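Local coordinates for protein Cys-Gly metallodipeptidase DUG1 (Saccharomyces cerevisiae, PDB 4G1P) that hydrolyses Cys-Gly as a metal-dependent dipeptidase of the M20A family and serves as the catalytic component of the glutathione-degrading degradosomal complex, at residues Phe20-Pro30 / Phe119-Met130. Numbering follows the deposited sequence.
Sequences FSRLTKAIQIP and FKLVIDEAKGIM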
ATOM      1  N   PHE A  20      -8.844  27.681 -22.817  1.00 16.20           N
ATOM      2  CA  PHE A  20      -9.430  27.066 -21.639  1.00 16.51           C
ATOM      3  C   PHE A  20     -10.175  25.822 -22.066  1.00 18.30           C
ATOM      4  O   PHE A  20     -10.081  24.762 -21.447  1.00 17.63           O
ATOM      5  CB  PHE A  20     -10.422  28.016 -20.971  1.00 14.75           C
ATOM      6  CG  PHE A  20      -9.787  29.092 -20.135  1.00 17.63           C
ATOM      7  CD1 PHE A  20      -8.555  28.899 -19.534  1.00 16.94           C
ATOM      8  CD2 PHE A  20     -10.439  30.309 -19.934  1.00 18.25           C
ATOM      9  CE1 PHE A  20      -7.984  29.914 -18.754  1.00 22.39           C
ATOM     10  CE2 PHE A  20      -9.874  31.324 -19.157  1.00 16.98           C
ATOM     11  CZ  PHE A  20      -8.653  31.128 -18.568  1.00 16.25           C
ATOM     12  N   SER A  21     -10.933  25.967 -23.138  1.00 18.20           N
ATOM     13  CA  SER A  21     -11.733  24.875 -23.627  1.00 16.14           C
ATOM     14  C   SER A  21     -10.832  23.711 -24.031  1.00 18.19           C
ATOM     15  O   SER A  21     -11.050  22.557 -23.634  1.00 20.88           O
ATOM     16  CB  SER A  21     -12.575  25.348 -24.801  1.00 16.93           C
ATOM     17  OG  SER A  21     -13.341  24.279 -25.318  1.00 24.44           O
ATOM     18  N   ARG A  22      -9.812  24.018 -24.816  1.00 16.01           N
ATOM     19  CA  ARG A  22      -8.868  23.008 -25.249  1.00 15.32           C
ATOM     20  C   ARG A  22      -8.239  22.317 -24.040  1.00 17.12           C
ATOM     21  O   ARG A  22      -8.131  21.092 -24.005  1.00 17.75           O
ATOM     22  CB  ARG A  22      -7.803  23.638 -26.132  1.00 13.06           C
ATOM     23  CG  ARG A  22      -6.588  22.768 -26.319  1.00 16.36           C
ATOM     24  CD  ARG A  22      -5.541  23.476 -27.157  1.00 16.81           C
ATOM     25  NE  ARG A  22      -5.898  23.477 -28.571  1.00 18.54           N
ATOM     26  CZ  ARG A  22      -5.515  24.401 -29.441  1.00 19.33           C
ATOM     27  NH1 ARG A  22      -4.754  25.419 -29.057  1.00 17.07           N
ATOM     28  NH2 ARG A  22      -5.894  24.299 -30.703  1.00 23.83           N
ATOM     29  N   LEU A  23      -7.862  23.101 -23.037  1.00 13.80           N
ATOM     30  CA  LEU A  23      -7.184  22.561 -21.872  1.00 13.38           C
ATOM     31  C   LEU A  23      -8.139  21.706 -21.025  1.00 15.47           C
ATOM     32  O   LEU A  23      -7.726  20.758 -20.376  1.00 15.17           O
ATOM     33  CB  LEU A  23      -6.568  23.688 -21.053  1.00 11.21           C
ATOM     34  CG  LEU A  23      -5.813  23.292 -19.791  1.00 14.99           C
ATOM     35  CD1 LEU A  23      -4.668  22.365 -20.121  1.00 13.46           C
ATOM     36  CD2 LEU A  23      -5.309  24.529 -19.078  1.00 16.62           C
ATOM     37  N   THR A  24      -9.425  22.019 -21.063  1.00 15.39           N
ATOM     38  CA  THR A  24     -10.387  21.256 -20.281  1.00 16.65           C
ATOM     39  C   THR A  24     -10.547  19.853 -20.838  1.00 18.09           C
ATOM     40  O   THR A  24     -10.580  18.885 -20.076  1.00 17.51           O
ATOM     41  CB  THR A  24     -11.770  21.921 -20.246  1.00 14.86           C
ATOM     42  OG1 THR A  24     -11.657  23.244 -19.707  1.00 15.71           O
ATOM     43  CG2 THR A  24     -12.715  21.107 -19.402  1.00 10.82           C
ATOM     44  N   LYS A  25     -10.650  19.753 -22.163  1.00 14.45           N
ATOM     45  CA  LYS A  25     -10.853  18.466 -22.817  1.00 15.99           C
ATOM     46  C   LYS A  25      -9.684  17.543 -22.551  1.00 18.61           C
ATOM     47  O   LYS A  25      -9.868  16.367 -22.218  1.00 18.18           O
ATOM     48  CB  LYS A  25     -11.026  18.638 -24.320  1.00 17.47           C
ATOM     49  CG  LYS A  25     -12.386  19.163 -24.730  1.00 19.13           C
ATOM     50  CD  LYS A  25     -12.370  19.716 -26.149  1.00 23.27           C
ATOM     51  CE  LYS A  25     -13.705  20.334 -26.501  1.00 28.71           C
ATOM     52  NZ  LYS A  25     -14.330  20.890 -25.264  1.00 29.85           N
ATOM     53  N   ALA A  26      -8.485  18.100 -22.694  1.00 17.90           N
ATOM     54  CA  ALA A  26      -7.241  17.383 -22.470  1.00 17.68           C
ATOM     55  C   ALA A  26      -7.139  16.820 -21.050  1.00 17.67           C
ATOM     56  O   ALA A  26      -6.830  15.649 -20.847  1.00 16.88           O
ATOM     57  CB  ALA A  26      -6.062  18.305 -22.756  1.00 15.51           C
ATOM     58  N   ILE A  27      -7.400  17.675 -20.075  1.00 17.70           N
ATOM     59  CA  ILE A  27      -7.300  17.311 -18.678  1.00 15.79           C
ATOM     60  C   ILE A  27      -8.331  16.227 -18.340  1.00 18.78           C
ATOM     61  O   ILE A  27      -8.129  15.432 -17.428  1.00 21.78           O
ATOM     62  CB  ILE A  27      -7.469  18.581 -17.801  1.00 15.36           C
ATOM     63  CG1 ILE A  27      -6.266  19.508 -17.990  1.00 14.89           C
ATOM     64  CG2 ILE A  27      -7.656  18.250 -16.338  1.00 14.31           C
ATOM     65  CD1 ILE A  27      -4.938  18.836 -17.737  1.00 17.39           C
ATOM     66  N   GLN A  28      -9.421  16.167 -19.100  1.00 19.23           N
ATOM     67  CA  GLN A  28     -10.491  15.213 -18.803  1.00 20.79           C
ATOM     68  C   GLN A  28     -10.156  13.787 -19.213  1.00 19.93           C
ATOM     69  O   GLN A  28     -10.725  12.842 -18.696  1.00 18.03           O
ATOM     70  CB  GLN A  28     -11.796  15.625 -19.466  1.00 21.08           C
ATOM     71  CG  GLN A  28     -12.894  15.911 -18.482  1.00 31.68           C
ATOM     72  CD  GLN A  28     -13.798  17.052 -18.953  1.00 49.70           C
ATOM     73  OE1 GLN A  28     -14.061  18.020 -18.207  1.00 38.87           O
ATOM     74  NE2 GLN A  28     -14.274  16.946 -20.204  1.00 44.23           N
ATOM     75  N   ILE A  29      -9.248  13.631 -20.163  1.00 19.33           N
ATOM     76  CA  ILE A  29      -8.809  12.301 -20.539  1.00 18.16           C
ATOM     77  C   ILE A  29      -7.673  11.892 -19.610  1.00 20.32           C
ATOM     78  O   ILE A  29      -6.579  12.449 -19.680  1.00 22.12           O
ATOM     79  CB  ILE A  29      -8.319  12.281 -21.973  1.00 17.15           C
ATOM     80  CG1 ILE A  29      -9.320  12.999 -22.874  1.00 15.22           C
ATOM     81  CG2 ILE A  29      -8.075  10.864 -22.417  1.00 19.16           C
ATOM     82  CD1 ILE A  29      -8.802  13.239 -24.269  1.00 17.73           C
ATOM     83  N   PRO A  30      -7.929  10.924 -18.722  1.00 17.79           N
ATOM     84  CA  PRO A  30      -6.939  10.570 -17.704  1.00 18.39           C
ATOM     85  C   PRO A  30      -5.804   9.687 -18.227  1.00 19.22           C
ATOM     86  O   PRO A  30      -5.758   8.507 -17.906  1.00 21.31           O
ATOM     87  CB  PRO A  30      -7.772   9.803 -16.674  1.00 19.74           C
ATOM     88  CG  PRO A  30      -8.869   9.204 -17.466  1.00 17.95           C
ATOM     89  CD  PRO A  30      -9.182  10.166 -18.568  1.00 15.97           C
ATOM     90  N   PHE A 119      -9.723  14.897 -12.387  1.00 19.43           N
ATOM     91  CA  PHE A 119      -9.837  14.955 -13.845  1.00 21.55           C
ATOM     92  C   PHE A 119     -11.026  15.749 -14.335  1.00 19.88           C
ATOM     93  O   PHE A 119     -11.438  15.599 -15.469  1.00 26.44           O
ATOM     94  CB  PHE A 119      -9.795  13.565 -14.483  1.00 19.02           C
ATOM     95  CG  PHE A 119      -8.558  12.794 -14.138  1.00 20.13           C
ATOM     96  CD1 PHE A 119      -7.392  12.969 -14.865  1.00 20.17           C
ATOM     97  CD2 PHE A 119      -8.544  11.929 -13.062  1.00 18.27           C
ATOM     98  CE1 PHE A 119      -6.248  12.273 -14.541  1.00 17.62           C
ATOM     99  CE2 PHE A 119      -7.404  11.234 -12.733  1.00 18.25           C
ATOM    100  CZ  PHE A 119      -6.254  11.402 -13.476  1.00 17.40           C
ATOM    101  N   LYS A 120     -11.582  16.586 -13.476  1.00 19.34           N
ATOM    102  CA  LYS A 120     -12.485  17.618 -13.941  1.00 22.70           C
ATOM    103  C   LYS A 120     -11.754  18.923 -13.723  1.00 18.85           C
ATOM    104  O   LYS A 120     -11.575  19.346 -12.592  1.00 21.65           O
ATOM    105  CB  LYS A 120     -13.804  17.611 -13.161  1.00 27.69           C
ATOM    106  CG  LYS A 120     -14.575  16.298 -13.216  1.00 32.18           C
ATOM    107  CD  LYS A 120     -14.895  15.866 -14.652  1.00 40.64           C
ATOM    108  CE  LYS A 120     -16.189  16.493 -15.168  1.00 49.22           C
ATOM    109  NZ  LYS A 120     -16.344  16.362 -16.648  1.00 44.90           N
ATOM    110  N   LEU A 121     -11.310  19.554 -14.797  1.00 18.89           N
ATOM    111  CA  LEU A 121     -10.564  20.798 -14.675  1.00 18.65           C
ATOM    112  C   LEU A 121     -11.455  21.932 -14.158  1.00 19.55           C
ATOM    113  O   LEU A 121     -12.375  22.359 -14.842  1.00 19.65           O
ATOM    114  CB  LEU A 121      -9.953  21.200 -16.024  1.00 16.48           C
ATOM    115  CG  LEU A 121      -9.159  22.503 -15.930  1.00 15.74           C
ATOM    116  CD1 LEU A 121      -7.821  22.228 -15.241  1.00 15.02           C
ATOM    117  CD2 LEU A 121      -8.977  23.150 -17.286  1.00 16.80           C
ATOM    118  N   VAL A 122     -11.175  22.417 -12.957  1.00 16.02           N
ATOM    119  CA  VAL A 122     -11.906  23.544 -12.416  1.00 17.34           C
ATOM    120  C   VAL A 122     -11.138  24.827 -12.671  1.00 20.68           C
ATOM    121  O   VAL A 122     -10.007  24.980 -12.201  1.00 19.30           O
ATOM    122  CB  VAL A 122     -12.086  23.409 -10.903  1.00 24.20           C
ATOM    123  CG1 VAL A 122     -12.580  24.735 -10.301  1.00 22.82           C
ATOM    124  CG2 VAL A 122     -13.031  22.262 -10.588  1.00 24.35           C
ATOM    125  N   ILE A 123     -11.759  25.746 -13.407  1.00 17.67           N
ATOM    126  CA  ILE A 123     -11.131  27.013 -13.763  1.00 19.37           C
ATOM    127  C   ILE A 123     -11.792  28.157 -13.008  1.00 18.97           C
ATOM    128  O   ILE A 123     -12.956  28.442 -13.222  1.00 19.86           O
ATOM    129  CB  ILE A 123     -11.273  27.299 -15.276  1.00 20.87           C
ATOM    130  CG1 ILE A 123     -10.570  26.217 -16.089  1.00 15.21           C
ATOM    131  CG2 ILE A 123     -10.748  28.700 -15.617  1.00 19.00           C
ATOM    132  CD1 ILE A 123     -10.449  26.529 -17.560  1.00 15.48           C
ATOM    133  N   ASP A 124     -11.050  28.815 -12.131  1.00 19.46           N
ATOM    134  CA  ASP A 124     -11.603  29.914 -11.350  1.00 20.60           C
ATOM    135  C   ASP A 124     -10.894  31.212 -11.720  1.00 21.92           C
ATOM    136  O   ASP A 124      -9.819  31.505 -11.194  1.00 22.71           O
ATOM    137  CB  ASP A 124     -11.444  29.632  -9.853  1.00 23.09           C
ATOM    138  CG  ASP A 124     -12.038  30.728  -8.969  1.00 27.36           C
ATOM    139  OD1 ASP A 124     -12.468  31.783  -9.489  1.00 26.61           O
ATOM    140  OD2 ASP A 124     -12.071  30.530  -7.733  1.00 33.94           O
ATOM    141  N   GLU A 125     -11.517  31.989 -12.604  1.00 20.30           N
ATOM    142  CA  GLU A 125     -10.954  33.245 -13.076  1.00 23.36           C
ATOM    143  C   GLU A 125     -10.947  34.320 -11.986  1.00 28.89           C
ATOM    144  O   GLU A 125     -10.210  35.302 -12.078  1.00 26.28           O
ATOM    145  CB  GLU A 125     -11.687  33.739 -14.328  1.00 20.81           C
ATOM    146  CG  GLU A 125     -11.426  32.877 -15.547  1.00 20.45           C
ATOM    147  CD  GLU A 125     -11.987  33.468 -16.830  1.00 28.61           C
ATOM    148  OE1 GLU A 125     -13.153  33.166 -17.163  1.00 28.74           O
ATOM    149  OE2 GLU A 125     -11.256  34.216 -17.525  1.00 32.22           O
ATOM    150  N   ALA A 126     -11.753  34.130 -10.947  1.00 27.55           N
ATOM    151  CA  ALA A 126     -11.762  35.077  -9.840  1.00 23.39           C
ATOM    152  C   ALA A 126     -10.523  34.911  -8.957  1.00 27.24           C
ATOM    153  O   ALA A 126      -9.877  35.894  -8.597  1.00 28.17           O
ATOM    154  CB  ALA A 126     -13.022  34.936  -9.031  1.00 25.37           C
ATOM    155  N   LYS A 127     -10.184  33.678  -8.597  1.00 25.14           N
ATOM    156  CA  LYS A 127      -8.943  33.463  -7.866  1.00 23.79           C
ATOM    157  C   LYS A 127      -7.768  33.418  -8.827  1.00 25.83           C
ATOM    158  O   LYS A 127      -6.624  33.600  -8.419  1.00 26.53           O
ATOM    159  CB  LYS A 127      -8.981  32.174  -7.054  1.00 20.60           C
ATOM    160  CG  LYS A 127      -9.953  32.176  -5.917  1.00 22.11           C
ATOM    161  CD  LYS A 127      -9.774  30.908  -5.097  1.00 32.51           C
ATOM    162  CE  LYS A 127     -10.882  30.714  -4.068  1.00 30.39           C
ATOM    163  NZ  LYS A 127     -11.182  29.262  -3.914  1.00 33.44           N
ATOM    164  N   GLY A 128      -8.056  33.156 -10.101  1.00 20.92           N
ATOM    165  CA  GLY A 128      -7.020  32.999 -11.103  1.00 20.17           C
ATOM    166  C   GLY A 128      -6.232  31.706 -10.986  1.00 24.54           C
ATOM    167  O   GLY A 128      -5.002  31.716 -11.080  1.00 23.43           O
ATOM    168  N   ILE A 129      -6.933  30.595 -10.767  1.00 23.73           N
ATOM    169  CA  ILE A 129      -6.289  29.280 -10.719  1.00 22.94           C
ATOM    170  C   ILE A 129      -7.061  28.235 -11.493  1.00 20.24           C
ATOM    171  O   ILE A 129      -8.281  28.301 -11.621  1.00 21.26           O
ATOM    172  CB  ILE A 129      -6.098  28.757  -9.284  1.00 23.43           C
ATOM    173  CG1 ILE A 129      -7.326  29.070  -8.438  1.00 29.16           C
ATOM    174  CG2 ILE A 129      -4.875  29.389  -8.640  1.00 29.53           C
ATOM    175  CD1 ILE A 129      -8.418  28.025  -8.508  1.00 33.72           C
ATOM    176  N   MET A 130      -6.327  27.271 -12.011  1.00 20.05           N
ATOM    177  CA  MET A 130      -6.913  26.111 -12.652  1.00 19.14           C
ATOM    178  C   MET A 130      -6.468  24.904 -11.845  1.00 18.20           C
ATOM    179  O   MET A 130      -5.274  24.725 -11.601  1.00 20.11           O
ATOM    180  CB  MET A 130      -6.437  26.030 -14.096  1.00 18.77           C
ATOM    181  CG  MET A 130      -6.643  27.342 -14.843  1.00 16.44           C
ATOM    182  SD  MET A 130      -6.201  27.273 -16.588  1.00 20.51           S
ATOM    183  CE  MET A 130      -4.412  27.191 -16.534  1.00 14.22           C
TER
HETATM  184  O   HOH W   1     -11.765  18.608 -17.113  1.00 23.41           O
HETATM  185  O   HOH W   2     -14.874  20.377 -15.930  1.00 36.68           O
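Phe-20 takes both arms of Ile-123: CG2 stands over the centre of one ring face, 4.3 Å from the centroid (a CH-pi contact), while CD1 reaches the base of the ring, 3.6 Å from Phe-20 CD1. Branching at CB suits isoleucine to this double touch. Met-130, one strand further in, makes a Met-aromatic contact, its SD oblique to the ring; the bend at chi3 (-72°) turns CE onto Leu-23 CD2, beside the SD already there. Flexible and apolar, methionine fills the angle between ring and leucine, with Ile-458 and Phe-461 of helix 458-477 also touching it. Replacing Phe-20 by alanine would probably open a gap here, leaving the Ile-123 methyls and the Met-130 sulfur without their ring. Leu-121 extends this apolar seam, its CB 3.8 Å from Ile-27 CG2 and its CD2 against Leu-23 CG and Thr-24 OG1. Thr-24 ties that hydroxyl to Phe-20 O (2.8 Å), so it can face a methyl. Pro-30 CB lies over a face of the Phe-119 ring, whose side chain is about 12 Å from a bound zinc ion.

The solvent flank is looser. Exposed Lys-120 and Glu-125 have chains long enough to reach the helix yet keep their charges near water: NZ gives Gln-28 OE1 a weak 3.2 Å hydrogen bond, and Glu-125 OE2 meets the Phe-20 ring edge. A water probably bridges Gln-28 OE1 and Leu-121 N. Apolar contacts thus chiefly fasten helix 16-28 to strands 122-124 and 129-131 and the loop entering them, in the catalytic domain.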